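Local coordinates for protein U4/U6 snRNA-associated-splicing factor PRP24 (Saccharomyces cerevisiae, PDB 4N0T) that binds U6 snRNA through its RNA recognition motifs and acts as a recycling factor of the spliceosome, the machinery that removes introns from pre-mRNA, at residues Y96-I101 with L113-P118; C85-T90 with A129-T134; Q106-V111 with A139-E144. All coordinates share one frame; numbering follows the deposited sequence.

Interaction 1: residues Y96-I101 with L113-P118. With nucleotides of chain B.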
# COMPACT_ATOMS: atom_id res chain seq x y z
N TYR A 96 8.38 -7.07 -1.80
CA TYR A 96 7.90 -7.76 -3.00
C TYR A 96 7.50 -6.75 -4.06
O TYR A 96 6.91 -5.70 -3.75
CB TYR A 96 6.72 -8.67 -2.68
CG TYR A 96 6.97 -10.14 -2.91
CD1 TYR A 96 8.16 -10.74 -2.51
CD2 TYR A 96 6.00 -10.95 -3.51
CE1 TYR A 96 8.38 -12.09 -2.71
CE2 TYR A 96 6.21 -12.30 -3.71
CZ TYR A 96 7.41 -12.86 -3.31
OH TYR A 96 7.64 -14.20 -3.51
N THR A 97 7.84 -7.06 -5.31
CA THR A 97 7.48 -6.23 -6.45
C THR A 97 6.47 -6.96 -7.33
O THR A 97 6.15 -8.13 -7.12
CB THR A 97 8.71 -5.94 -7.32
OG1 THR A 97 9.21 -7.19 -7.83
CG2 THR A 97 9.80 -5.26 -6.51
N GLN A 98 5.97 -6.24 -8.33
CA GLN A 98 5.06 -6.80 -9.30
C GLN A 98 5.68 -8.05 -9.94
O GLN A 98 5.02 -9.07 -10.13
CB GLN A 98 4.75 -5.75 -10.36
CG GLN A 98 3.46 -5.96 -11.10
CD GLN A 98 3.29 -5.00 -12.26
OE1 GLN A 98 3.26 -5.42 -13.42
NE2 GLN A 98 3.16 -3.72 -11.95
N ARG A 99 6.97 -7.94 -10.24
CA ARG A 99 7.73 -9.03 -10.85
C ARG A 99 7.75 -10.24 -9.93
O ARG A 99 7.56 -11.38 -10.39
CB ARG A 99 9.16 -8.55 -11.13
CG ARG A 99 10.06 -9.54 -11.86
CD ARG A 99 11.51 -9.05 -11.76
NE ARG A 99 12.38 -9.52 -12.84
CZ ARG A 99 13.56 -8.97 -13.14
NH1 ARG A 99 14.01 -7.94 -12.44
NH2 ARG A 99 14.28 -9.46 -14.14
N ASN A 100 7.96 -10.01 -8.63
CA ASN A 100 7.94 -11.11 -7.67
C ASN A 100 6.61 -11.83 -7.67
O ASN A 100 6.54 -13.06 -7.57
CB ASN A 100 8.26 -10.63 -6.24
CG ASN A 100 9.68 -10.10 -6.10
OD1 ASN A 100 9.91 -9.06 -5.48
ND2 ASN A 100 10.64 -10.81 -6.67
N ILE A 101 5.52 -11.07 -7.75
CA ILE A 101 4.20 -11.68 -7.75
C ILE A 101 3.99 -12.45 -9.04
O ILE A 101 3.44 -13.56 -9.04
CB ILE A 101 3.10 -10.61 -7.56
CG1 ILE A 101 3.27 -9.96 -6.18
CG2 ILE A 101 1.73 -11.22 -7.72
CD1 ILE A 101 2.41 -8.71 -5.94
N LEU A 113 -2.25 -11.77 -16.45
CA LEU A 113 -2.48 -10.69 -17.40
C LEU A 113 -2.18 -9.30 -16.84
O LEU A 113 -1.72 -8.42 -17.57
CB LEU A 113 -3.93 -10.75 -17.90
CG LEU A 113 -4.23 -11.81 -18.95
CD1 LEU A 113 -5.72 -12.08 -18.99
CD2 LEU A 113 -3.74 -11.33 -20.29
N SER A 114 -2.45 -9.10 -15.55
CA SER A 114 -2.33 -7.76 -14.99
C SER A 114 -2.13 -7.88 -13.49
O SER A 114 -2.79 -8.69 -12.85
CB SER A 114 -3.61 -6.95 -15.27
OG SER A 114 -3.58 -5.68 -14.62
N ILE A 115 -1.18 -7.12 -12.96
CA ILE A 115 -0.94 -7.09 -11.53
C ILE A 115 -0.96 -5.62 -11.13
O ILE A 115 -0.20 -4.81 -11.66
CB ILE A 115 0.42 -7.74 -11.18
CG1 ILE A 115 0.40 -9.21 -11.59
CG2 ILE A 115 0.68 -7.69 -9.66
CD1 ILE A 115 1.80 -9.83 -11.64
N ARG A 116 -1.85 -5.27 -10.21
CA ARG A 116 -2.10 -3.86 -9.90
C ARG A 116 -1.90 -3.59 -8.42
O ARG A 116 -2.54 -4.21 -7.58
CB ARG A 116 -3.54 -3.51 -10.30
CG ARG A 116 -3.79 -3.76 -11.81
CD ARG A 116 -5.20 -3.36 -12.25
NE ARG A 116 -6.28 -4.16 -11.69
CZ ARG A 116 -6.72 -5.32 -12.18
NH1 ARG A 116 -6.14 -5.88 -13.25
NH2 ARG A 116 -7.75 -5.92 -11.59
N LEU A 117 -1.02 -2.64 -8.13
CA LEU A 117 -0.64 -2.31 -6.76
C LEU A 117 -1.14 -0.90 -6.43
O LEU A 117 -1.33 -0.07 -7.33
CB LEU A 117 0.89 -2.38 -6.63
CG LEU A 117 1.62 -3.73 -6.53
CD1 LEU A 117 1.54 -4.30 -5.14
CD2 LEU A 117 1.16 -4.79 -7.52
N PRO A 118 -1.35 -0.62 -5.13
CA PRO A 118 -1.99 0.64 -4.71
C PRO A 118 -1.00 1.78 -4.47
O PRO A 118 0.19 1.57 -4.19
CB PRO A 118 -2.65 0.26 -3.39
CG PRO A 118 -1.70 -0.77 -2.81
CD PRO A 118 -1.25 -1.58 -4.02
P G B 21 -9.64 0.09 -1.71
OP1 G B 21 -9.48 0.82 -0.41
OP2 G B 21 -10.83 0.48 -2.54
O5' G B 21 -8.31 0.25 -2.55
C5' G B 21 -8.11 -0.52 -3.73
C4' G B 21 -6.93 -0.02 -4.52
O4' G B 21 -6.64 -0.98 -5.57
C3' G B 21 -7.14 1.30 -5.24
O3' G B 21 -5.84 1.81 -5.53
C2' G B 21 -7.76 0.83 -6.55
O2' G B 21 -7.71 1.79 -7.58
C1' G B 21 -6.85 -0.36 -6.84
N9 G B 21 -7.39 -1.39 -7.71
C8 G B 21 -6.71 -1.87 -8.80
N7 G B 21 -7.36 -2.81 -9.40
C5 G B 21 -8.51 -2.98 -8.68
C6 G B 21 -9.57 -3.89 -8.88
O6 G B 21 -9.69 -4.74 -9.79
N1 G B 21 -10.56 -3.74 -7.92
C2 G B 21 -10.50 -2.85 -6.87
N2 G B 21 -11.54 -2.85 -6.02
N3 G B 21 -9.52 -1.99 -6.68
C4 G B 21 -8.55 -2.11 -7.60
O HOH W 1 0.50 -5.60 -14.84
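Gln98 and Ile115 touch where the first helix of the second RNA recognition motif packs against the edge strand of its beta-sheet. The fold is the beta-alpha-beta-beta-alpha-beta sandwich of this family, and helix 98-107 here covers the face of the sheet turned away from the RNA. Gln98 sits in the first turn of the helix. Its CG stands anti to the backbone N (chi1 -157°), and the chain runs on extended across the strand. CG does the closest touching, 3.5 Å from Ile115 CB, with Ile115 CG2 beside it. CD passes over the backbone of the strand, near Ile115 O. At the tip, OE1 accepts from a water at 3.1 Å. That water in turn accepts from Ile115 N, so it bridges the amide and the backbone. OE1 also has a weak bond from Arg102. Ile115 CD1 reaches the helix backbone, close to Gln98 O. One turn further on, Ile101 CG2 meets the same CD1 at 4.2 Å, and Ile101 CD1 reaches Leu117 CD2. These contacts are apolar; Ile101 and Ile115 are buried, while Leu117 is partly exposed. The helix starts with a capping box. Asn100 N donates to Thr97 OG1, and Thr97 N donates to Asn100 OD1. This ties down the turn that carries Gln98 and Ile101. Arg116 points away from the helix, to the RNA face. A bend at chi3 (-67°) turns its guanidinium edge to the Hoogsteen side of G21 of chain B. NH1 is held by Ser114 OG at 2.9 Å and by a salt bridge to Asp132. Arg116 NH2 donates to O6 of G21 of chain B at 2.9 Å. Arg116 NE donates to N7 of the same chain B guanine, nearly straight at 167°.

Interaction 2: residues C85-T90 with A129-T134. With nucleotides of chain B.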
# COMPACT_ATOMS: atom_id res chain seq x y z
N CYS A 85 -12.01 -14.18 -12.73
CA CYS A 85 -10.60 -14.37 -13.03
C CYS A 85 -9.69 -13.41 -12.28
O CYS A 85 -8.57 -13.16 -12.72
CB CYS A 85 -10.36 -14.16 -14.52
SG CYS A 85 -11.04 -15.47 -15.56
N THR A 86 -10.16 -12.86 -11.16
CA THR A 86 -9.37 -11.87 -10.44
C THR A 86 -9.08 -12.33 -9.01
O THR A 86 -9.98 -12.76 -8.28
CB THR A 86 -10.09 -10.50 -10.42
OG1 THR A 86 -10.33 -10.07 -11.77
CG2 THR A 86 -9.25 -9.46 -9.69
N LEU A 87 -7.81 -12.23 -8.62
CA LEU A 87 -7.40 -12.53 -7.25
C LEU A 87 -7.12 -11.24 -6.51
O LEU A 87 -6.72 -10.23 -7.10
CB LEU A 87 -6.09 -13.31 -7.29
CG LEU A 87 -6.15 -14.57 -8.13
CD1 LEU A 87 -4.74 -15.02 -8.45
CD2 LEU A 87 -6.91 -15.61 -7.37
N TRP A 88 -7.32 -11.27 -5.20
CA TRP A 88 -6.80 -10.22 -4.34
C TRP A 88 -5.81 -10.88 -3.40
O TRP A 88 -6.10 -11.92 -2.79
CB TRP A 88 -7.94 -9.54 -3.58
CG TRP A 88 -7.51 -8.48 -2.60
CD1 TRP A 88 -7.25 -7.16 -2.86
CD2 TRP A 88 -7.36 -8.64 -1.18
NE1 TRP A 88 -6.94 -6.49 -1.69
CE2 TRP A 88 -6.99 -7.38 -0.65
CE3 TRP A 88 -7.50 -9.73 -0.31
CZ2 TRP A 88 -6.76 -7.19 0.72
CZ3 TRP A 88 -7.27 -9.53 1.05
CH2 TRP A 88 -6.90 -8.26 1.55
N MET A 89 -4.63 -10.27 -3.29
CA MET A 89 -3.54 -10.82 -2.51
C MET A 89 -3.04 -9.79 -1.50
O MET A 89 -2.92 -8.60 -1.81
CB MET A 89 -2.42 -11.25 -3.45
CG MET A 89 -1.25 -11.95 -2.81
SD MET A 89 -0.04 -12.38 -4.10
CE MET A 89 -0.86 -13.78 -4.86
N THR A 90 -2.77 -10.22 -0.27
CA THR A 90 -2.13 -9.33 0.67
C THR A 90 -1.12 -10.06 1.56
O THR A 90 -1.03 -11.30 1.55
CB THR A 90 -3.15 -8.54 1.53
OG1 THR A 90 -2.47 -7.43 2.14
CG2 THR A 90 -3.77 -9.41 2.64
N ALA A 129 -2.53 -6.44 -3.62
CA ALA A 129 -2.51 -6.43 -5.08
C ALA A 129 -3.72 -7.11 -5.66
O ALA A 129 -4.26 -8.04 -5.07
CB ALA A 129 -1.22 -7.11 -5.62
N TYR A 130 -4.14 -6.63 -6.83
CA TYR A 130 -5.13 -7.33 -7.63
C TYR A 130 -4.42 -7.99 -8.80
O TYR A 130 -3.51 -7.41 -9.42
CB TYR A 130 -6.20 -6.36 -8.16
CG TYR A 130 -7.13 -5.90 -7.08
CD1 TYR A 130 -8.28 -6.62 -6.77
CD2 TYR A 130 -6.86 -4.76 -6.35
CE1 TYR A 130 -9.14 -6.20 -5.78
CE2 TYR A 130 -7.70 -4.33 -5.36
CZ TYR A 130 -8.83 -5.04 -5.07
OH TYR A 130 -9.65 -4.60 -4.07
N ILE A 131 -4.82 -9.23 -9.10
CA ILE A 131 -4.19 -9.96 -10.19
C ILE A 131 -5.28 -10.57 -11.06
O ILE A 131 -6.15 -11.28 -10.54
CB ILE A 131 -3.33 -11.12 -9.65
CG1 ILE A 131 -2.28 -10.61 -8.67
CG2 ILE A 131 -2.63 -11.84 -10.82
CD1 ILE A 131 -1.97 -11.62 -7.57
N ASP A 132 -5.21 -10.32 -12.37
CA ASP A 132 -6.12 -10.96 -13.30
C ASP A 132 -5.41 -12.14 -13.97
O ASP A 132 -4.29 -11.99 -14.46
CB ASP A 132 -6.58 -9.99 -14.38
CG ASP A 132 -7.50 -8.90 -13.85
OD1 ASP A 132 -8.10 -9.11 -12.78
OD2 ASP A 132 -7.61 -7.85 -14.52
N VAL A 133 -6.07 -13.29 -13.95
CA VAL A 133 -5.57 -14.47 -14.67
C VAL A 133 -6.51 -14.79 -15.82
O VAL A 133 -7.41 -14.00 -16.12
CB VAL A 133 -5.36 -15.66 -13.71
CG1 VAL A 133 -4.31 -15.30 -12.70
CG2 VAL A 133 -6.67 -16.06 -13.02
N THR A 134 -6.30 -15.92 -16.50
CA THR A 134 -7.04 -16.17 -17.73
C THR A 134 -8.25 -17.09 -17.61
O THR A 134 -9.02 -17.24 -18.57
CB THR A 134 -6.12 -16.74 -18.83
OG1 THR A 134 -5.61 -18.01 -18.41
CG2 THR A 134 -4.97 -15.80 -19.09
P A B 20 -8.07 -3.40 3.75
OP1 A B 20 -7.12 -2.35 4.21
OP2 A B 20 -9.30 -3.63 4.55
O5' A B 20 -8.51 -3.09 2.26
C5' A B 20 -7.57 -2.69 1.26
C4' A B 20 -8.20 -2.72 -0.11
O4' A B 20 -8.34 -4.10 -0.52
C3' A B 20 -9.60 -2.09 -0.20
O3' A B 20 -9.77 -1.50 -1.48
C2' A B 20 -10.51 -3.31 -0.10
O2' A B 20 -11.78 -3.13 -0.69
C1' A B 20 -9.69 -4.37 -0.83
N9 A B 20 -10.01 -5.74 -0.41
C8 A B 20 -9.92 -6.26 0.86
N7 A B 20 -10.33 -7.51 0.93
C5 A B 20 -10.69 -7.83 -0.38
C6 A B 20 -11.20 -9.00 -0.97
N6 A B 20 -11.43 -10.11 -0.28
N1 A B 20 -11.45 -8.96 -2.30
C2 A B 20 -11.24 -7.83 -2.98
N3 A B 20 -10.77 -6.67 -2.52
C4 A B 20 -10.50 -6.74 -1.21
P G B 21 -9.64 0.09 -1.71
OP1 G B 21 -9.48 0.82 -0.41
OP2 G B 21 -10.83 0.48 -2.54
O5' G B 21 -8.31 0.25 -2.55
C5' G B 21 -8.11 -0.52 -3.73
C4' G B 21 -6.93 -0.02 -4.52
O4' G B 21 -6.64 -0.98 -5.57
C3' G B 21 -7.14 1.30 -5.24
O3' G B 21 -5.84 1.81 -5.53
C2' G B 21 -7.76 0.83 -6.55
O2' G B 21 -7.71 1.79 -7.58
C1' G B 21 -6.85 -0.36 -6.84
N9 G B 21 -7.39 -1.39 -7.71
C8 G B 21 -6.71 -1.87 -8.80
N7 G B 21 -7.36 -2.81 -9.40
C5 G B 21 -8.51 -2.98 -8.68
C6 G B 21 -9.57 -3.89 -8.88
O6 G B 21 -9.69 -4.74 -9.79
N1 G B 21 -10.56 -3.74 -7.92
C2 G B 21 -10.50 -2.85 -6.87
N2 G B 21 -11.54 -2.85 -6.02
N3 G B 21 -9.52 -1.99 -6.68
C4 G B 21 -8.55 -2.11 -7.60
P C B 19 -2.62 -2.86 4.14
OP1 C B 19 -2.71 -2.26 2.80
OP2 C B 19 -2.60 -1.99 5.36
O5' C B 19 -3.82 -3.88 4.40
C5' C B 19 -4.14 -4.86 3.42
C4' C B 19 -5.15 -5.83 3.97
O4' C B 19 -4.55 -6.57 5.07
C3' C B 19 -6.37 -5.19 4.59
O3' C B 19 -7.32 -4.81 3.62
C2' C B 19 -6.85 -6.26 5.55
O2' C B 19 -7.48 -7.31 4.83
C1' C B 19 -5.51 -6.77 6.08
N1 C B 19 -5.08 -6.01 7.29
C2 C B 19 -5.63 -6.39 8.51
O2 C B 19 -6.47 -7.32 8.52
N3 C B 19 -5.26 -5.73 9.63
C4 C B 19 -4.37 -4.73 9.56
N4 C B 19 -4.03 -4.10 10.71
C5 C B 19 -3.78 -4.32 8.33
C6 C B 19 -4.17 -4.99 7.22
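Trp88 has its CG anti to the backbone N (chi1 177°), while in Tyr130 it is anti to the carbonyl carbon (chi1 -73°). These torsions bring the indole and the phenol together on the RNA-facing side of the sheet. Trp88 CD1 lies over one face of the Tyr130 ring, 3.4 Å from CZ, and the planes are inclined at 58°. The two residues form an antiparallel non-hydrogen-bonded pair on the central strands 86-90 and 129-133, a place where RNA recognition motifs commonly carry aromatic residues. A20 of chain B lies over a face of the Trp88 indole, its C5 3.5 Å from Trp88 CD2. G21 of chain B covers the Tyr130 face opposite Trp88. Tyr130 OH donates to N3 of A20 of chain B at 2.8 Å, so this one side chain engages both bases. Further along the same face, Thr86 OG1 donates to Asp132 OD1 at 2.6 Å, coming from above the carboxylate plane. The other oxygen, OD2, has a salt bridge to Arg52. On the reverse face, Met89 CE packs on Ile131 CD1 at 3.6 Å, and Leu87 CD1 reaches Val133 CG1. Leu87 and Ile131 exchange two backbone bonds, as do Met89 and Ala129. Val133 N adds another to Cys85 O. The positive charge beside Asp132 would probably favour its charged form. The chemistry is consistent with binding by ring faces and one hydroxyl: each base lies over a ring face, and the phenol donates to the adenine N3, an acceptor that guanine also has.

Interaction 3: residues Q106-V111 with A139-E144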
# COMPACT_ATOMS: atom_id res chain seq x y z
N GLN A 106 3.91 -17.75 -12.08
CA GLN A 106 4.69 -18.44 -13.11
C GLN A 106 5.10 -19.83 -12.60
O GLN A 106 5.00 -20.83 -13.32
CB GLN A 106 5.93 -17.59 -13.41
CG GLN A 106 6.65 -17.87 -14.70
CD GLN A 106 7.86 -16.96 -14.86
OE1 GLN A 106 8.81 -17.02 -14.08
NE2 GLN A 106 7.82 -16.09 -15.86
N ASP A 107 5.53 -19.88 -11.34
CA ASP A 107 5.95 -21.12 -10.68
C ASP A 107 4.87 -22.20 -10.61
O ASP A 107 5.19 -23.40 -10.56
CB ASP A 107 6.41 -20.82 -9.25
CG ASP A 107 7.83 -20.31 -9.19
OD1 ASP A 107 8.32 -19.74 -10.19
OD2 ASP A 107 8.47 -20.47 -8.12
N ILE A 108 3.61 -21.80 -10.55
CA ILE A 108 2.52 -22.77 -10.50
C ILE A 108 1.79 -22.80 -11.84
O ILE A 108 0.62 -23.22 -11.94
CB ILE A 108 1.55 -22.49 -9.32
CG1 ILE A 108 0.98 -21.06 -9.41
CG2 ILE A 108 2.29 -22.67 -8.00
CD1 ILE A 108 -0.30 -20.86 -8.58
N ASN A 109 2.51 -22.35 -12.86
CA ASN A 109 2.09 -22.41 -14.26
C ASN A 109 0.77 -21.70 -14.53
O ASN A 109 -0.09 -22.20 -15.25
CB ASN A 109 2.07 -23.86 -14.77
CG ASN A 109 3.46 -24.49 -14.76
OD1 ASN A 109 4.43 -23.90 -15.22
ND2 ASN A 109 3.54 -25.70 -14.22
N VAL A 110 0.63 -20.51 -13.93
CA VAL A 110 -0.52 -19.67 -14.16
C VAL A 110 -0.10 -18.38 -14.88
O VAL A 110 0.77 -17.65 -14.40
CB VAL A 110 -1.20 -19.31 -12.82
CG1 VAL A 110 -2.28 -18.24 -13.04
CG2 VAL A 110 -1.78 -20.55 -12.18
N VAL A 111 -0.70 -18.12 -16.04
CA VAL A 111 -0.42 -16.90 -16.78
C VAL A 111 -1.09 -15.73 -16.08
O VAL A 111 -2.25 -15.83 -15.70
CB VAL A 111 -0.98 -17.00 -18.21
CG1 VAL A 111 -0.82 -15.67 -18.95
CG2 VAL A 111 -0.30 -18.15 -18.96
N ALA A 139 -7.70 -19.16 -11.34
CA ALA A 139 -7.93 -18.34 -10.15
C ALA A 139 -8.11 -19.25 -8.92
O ALA A 139 -7.47 -19.04 -7.89
CB ALA A 139 -9.15 -17.43 -10.32
N ARG A 140 -8.96 -20.27 -9.03
CA ARG A 140 -9.15 -21.19 -7.91
C ARG A 140 -7.86 -21.93 -7.56
O ARG A 140 -7.60 -22.24 -6.39
CB ARG A 140 -10.27 -22.19 -8.18
CG ARG A 140 -11.67 -21.57 -8.25
CD ARG A 140 -12.10 -20.94 -6.92
NE ARG A 140 -13.45 -20.38 -7.00
CZ ARG A 140 -14.03 -19.68 -6.03
NH1 ARG A 140 -13.39 -19.45 -4.90
NH2 ARG A 140 -15.26 -19.20 -6.20
N TYR A 141 -7.04 -22.22 -8.57
CA TYR A 141 -5.78 -22.91 -8.35
C TYR A 141 -4.78 -22.02 -7.61
O TYR A 141 -4.05 -22.48 -6.74
CB TYR A 141 -5.21 -23.42 -9.69
CG TYR A 141 -4.00 -24.33 -9.55
CD1 TYR A 141 -4.11 -25.56 -8.91
CD2 TYR A 141 -2.76 -23.96 -10.06
CE1 TYR A 141 -3.01 -26.40 -8.78
CE2 TYR A 141 -1.66 -24.79 -9.93
CZ TYR A 141 -1.79 -26.01 -9.29
OH TYR A 141 -0.70 -26.85 -9.15
N CYS A 142 -4.76 -20.73 -7.94
CA CYS A 142 -3.91 -19.79 -7.20
C CYS A 142 -4.29 -19.73 -5.72
O CYS A 142 -3.41 -19.65 -4.86
CB CYS A 142 -4.00 -18.38 -7.79
SG CYS A 142 -3.22 -18.21 -9.40
N VAL A 143 -5.58 -19.76 -5.43
CA VAL A 143 -6.01 -19.75 -4.03
C VAL A 143 -5.51 -21.02 -3.35
O VAL A 143 -4.94 -20.98 -2.26
CB VAL A 143 -7.53 -19.64 -3.88
CG1 VAL A 143 -7.93 -19.77 -2.40
CG2 VAL A 143 -8.03 -18.30 -4.43
N GLU A 144 -5.73 -22.16 -4.01
CA GLU A 144 -5.33 -23.46 -3.48
C GLU A 144 -3.85 -23.52 -3.13
O GLU A 144 -3.49 -23.97 -2.04
CB GLU A 144 -5.66 -24.56 -4.49
CG GLU A 144 -5.31 -25.96 -4.00
CD GLU A 144 -5.25 -26.99 -5.13
OE1 GLU A 144 -6.06 -26.90 -6.08
OE2 GLU A 144 -4.38 -27.89 -5.06
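Tyr141 turns the edge of its ring, not a face, to the 106-111 segment. CE2 lies 3.4 Å from Ile108 O, which sits in the ring plane, and 4.0 Å from Ile108 CB. The neighbouring CD2 meets Val110 CG2 at 4.1 Å, also at the edge, with the two side chains crossing at a slant. Cys142, the next residue along, aims its SG between the valine methyls, 3.8 Å from CG1 and 3.9 Å from CG2. Here the loop after the first helix of the RNA recognition motif meets the second helix, 136-146, on the side of the sheet away from the RNA. A Schellman motif ends helix 98-107. Asn109, with positive phi, is its C-prime residue, and its N donates to Gln106 O. The turn presents Ile108 and Val110 to the second helix. Ile108 CG1 lies between its backbone N and carbonyl carbon (chi1 57°), and this carries CD1 over the helix to within 4.0 Å of both Cys142 CA and SG. Toward the sheet, Val110 also rests on Val133, while Cys142 touches Leu87.

In the fold
Within this second RNA recognition motif, strand 86-90 comes first and leads into helix 98-107. Interaction 1 closes the short loop from the start of that helix to strand 112-116. Interaction 2 closes a longer one, joining strand 86-90 to strand 128-133, and interaction 1 is nested inside it. Interaction 3 links the end of helix 98-107 to helix 136-146, so it crosses both of the others. Interactions 1 and 2 meet on the RNA side, where strands 112-116 and 128-133 are neighbours, and in the core where Ile101 packs on Ile131. Interactions 2 and 3 meet where Leu87 and Val133 touch Ala139 of helix 136-146. Together they tie three strands and both helices into one domain.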